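Local coordinates for putative ketosteroid isomerase (Parabacteroides distasonis ATCC 8503, PDB 3KE7), which is of unproven function but, as a SnoaL-like protein of the NTF2 clan, probably binds a small molecule in its pocket and may act as a ketosteroid isomerase, at residues 111-116 with 121-126. Sequence-based numbering, arbitrary orientation.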
# COMPACT_ATOMS: atom_id res chain seq x y z
N VAL B 111 1.64 2.62 -5.23
CA VAL B 111 2.02 4.00 -4.97
C VAL B 111 2.92 4.45 -6.14
O VAL B 111 3.94 3.85 -6.39
CB VAL B 111 2.76 4.17 -3.67
CG1 VAL B 111 3.07 5.67 -3.49
CG2 VAL B 111 1.91 3.66 -2.48
N TYR B 112 2.49 5.51 -6.84
CA TYR B 112 3.21 6.13 -7.93
C TYR B 112 3.80 7.46 -7.47
O TYR B 112 3.18 8.19 -6.67
CB TYR B 112 2.27 6.46 -9.11
CG TYR B 112 1.82 5.29 -9.98
CD1 TYR B 112 0.86 4.41 -9.55
CD2 TYR B 112 2.32 5.15 -11.27
CE1 TYR B 112 0.37 3.42 -10.37
CE2 TYR B 112 1.88 4.13 -12.09
CZ TYR B 112 0.90 3.27 -11.64
OH TYR B 112 0.43 2.26 -12.48
N ARG B 113 5.01 7.75 -7.93
CA ARG B 113 5.71 8.97 -7.62
C ARG B 113 6.07 9.66 -8.91
O ARG B 113 6.59 9.01 -9.82
CB ARG B 113 6.98 8.69 -6.79
CG ARG B 113 7.81 9.97 -6.43
CD ARG B 113 9.04 9.68 -5.59
NE ARG B 113 9.91 8.77 -6.31
CZ ARG B 113 10.65 7.78 -5.77
NH1 ARG B 113 10.66 7.55 -4.45
NH2 ARG B 113 11.36 6.99 -6.56
N ARG B 114 5.80 10.95 -8.97
CA ARG B 114 6.12 11.74 -10.14
C ARG B 114 7.58 12.14 -10.03
O ARG B 114 7.96 12.78 -9.05
CB ARG B 114 5.21 12.97 -10.22
CG ARG B 114 5.44 13.79 -11.53
CD ARG B 114 4.44 14.95 -11.62
NE ARG B 114 4.59 15.80 -10.46
CZ ARG B 114 3.59 16.42 -9.83
NH1 ARG B 114 2.32 16.34 -10.26
NH2 ARG B 114 3.87 17.13 -8.74
N ASN B 115 8.38 11.74 -11.00
CA ASN B 115 9.79 12.10 -11.05
C ASN B 115 9.94 13.50 -11.66
O ASN B 115 8.98 14.04 -12.18
CB ASN B 115 10.67 11.00 -11.73
CG ASN B 115 10.49 10.86 -13.30
OD1 ASN B 115 10.06 11.78 -14.01
ND2 ASN B 115 10.94 9.66 -13.83
N PRO B 116 11.13 14.10 -11.53
CA PRO B 116 11.37 15.45 -12.10
C PRO B 116 11.07 15.57 -13.59
O PRO B 116 10.71 16.65 -14.05
CB PRO B 116 12.84 15.68 -11.83
CG PRO B 116 13.09 15.00 -10.53
CD PRO B 116 12.13 13.79 -10.48
N LYS B 121 6.18 6.89 -11.74
CA LYS B 121 6.74 5.57 -11.59
C LYS B 121 6.25 4.93 -10.31
O LYS B 121 6.09 5.60 -9.30
CB LYS B 121 8.24 5.68 -11.54
CG LYS B 121 8.90 6.43 -12.68
CD LYS B 121 8.74 5.75 -13.97
CE LYS B 121 9.58 4.57 -14.12
NZ LYS B 121 9.89 4.50 -15.63
N ILE B 122 6.09 3.60 -10.36
CA ILE B 122 5.66 2.84 -9.21
C ILE B 122 6.84 2.68 -8.22
O ILE B 122 7.93 2.21 -8.57
CB ILE B 122 5.11 1.46 -9.61
CG1 ILE B 122 3.84 1.64 -10.43
CG2 ILE B 122 4.84 0.58 -8.38
CD1 ILE B 122 3.35 0.33 -11.07
N ILE B 123 6.59 3.08 -6.97
CA ILE B 123 7.52 2.93 -5.89
C ILE B 123 7.07 1.87 -4.87
O ILE B 123 7.86 1.43 -4.07
CB ILE B 123 7.87 4.23 -5.16
CG1 ILE B 123 6.69 4.81 -4.41
CG2 ILE B 123 8.35 5.25 -6.21
CD1 ILE B 123 7.11 5.92 -3.41
N GLN B 124 5.83 1.44 -4.94
CA GLN B 124 5.34 0.38 -4.05
C GLN B 124 4.18 -0.33 -4.68
O GLN B 124 3.27 0.30 -5.20
CB GLN B 124 4.91 0.97 -2.70
CG GLN B 124 4.58 -0.07 -1.63
CD GLN B 124 3.23 -0.77 -1.70
OE1 GLN B 124 3.07 -1.78 -1.07
NE2 GLN B 124 2.24 -0.20 -2.48
N THR B 125 4.18 -1.66 -4.57
CA THR B 125 3.11 -2.51 -5.09
C THR B 125 2.77 -3.53 -4.02
O THR B 125 3.68 -4.19 -3.45
CB THR B 125 3.55 -3.26 -6.36
OG1 THR B 125 3.86 -2.31 -7.38
CG2 THR B 125 2.51 -4.25 -6.78
N HIS B 126 1.49 -3.68 -3.73
CA HIS B 126 1.00 -4.70 -2.81
C HIS B 126 -0.21 -5.37 -3.44
O HIS B 126 -1.28 -4.78 -3.55
CB HIS B 126 0.61 -4.08 -1.45
CG HIS B 126 0.43 -5.08 -0.33
ND1 HIS B 126 0.73 -4.76 0.99
CD2 HIS B 126 -0.08 -6.34 -0.30
CE1 HIS B 126 0.41 -5.80 1.76
NE2 HIS B 126 -0.03 -6.78 1.00
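Ile122 lays its CG1 methylene over one face of the Tyr112 ring, 3.6 Å from the ring centroid and shifted toward the rim, a CH-pi contact. Tyr112 has CG beside its own backbone N (chi1 -76°), which brings the ring across the neighbouring strand, while Ile122 CD1 reaches on toward the phenol oxygen. A tyrosine suits this buried face because its flat ring covers the isoleucine while its OH hydrogen-bonds Glu23 of helix 15-28. Cutting this side chain back to alanine is likely to strip the cover from Ile122 CG1 and leave Glu23 OE1 without its hydroxyl partner. On the side of the sheet that carries Val111 and Arg113, Ile123 sets CG2 over the centre of the Arg113 guanidinium, 3.4 Å from CZ, the two side chains crossing at about a right angle. The flat guanidinium can thus rest a face on a methyl group while its NH2 forms salt bridges with Asp40 and Asp42. The branches of Ile123 diverge at CB, so CG1 can meet Val111 CG1 at 3.8 Å. Val111 CG2 also lies against Gln124, whose long amide side chain packs CB on Val111 yet lets OE1 hydrogen-bond Thr109 OG1 of the second subunit. Between the strands, Arg113 and Lys121 exchange two backbone hydrogen bonds, and Val111 N donates to Gln124 O. Val111 O accepts Ile123 N at 2.8 Å and, weakly, Gln124 N at 3.4 Å. Two residues thus face one, a classic beta bulge in the antiparallel hairpin of strands 102-114 and 120-129, part of the curved sheet of the NTF2-like fold.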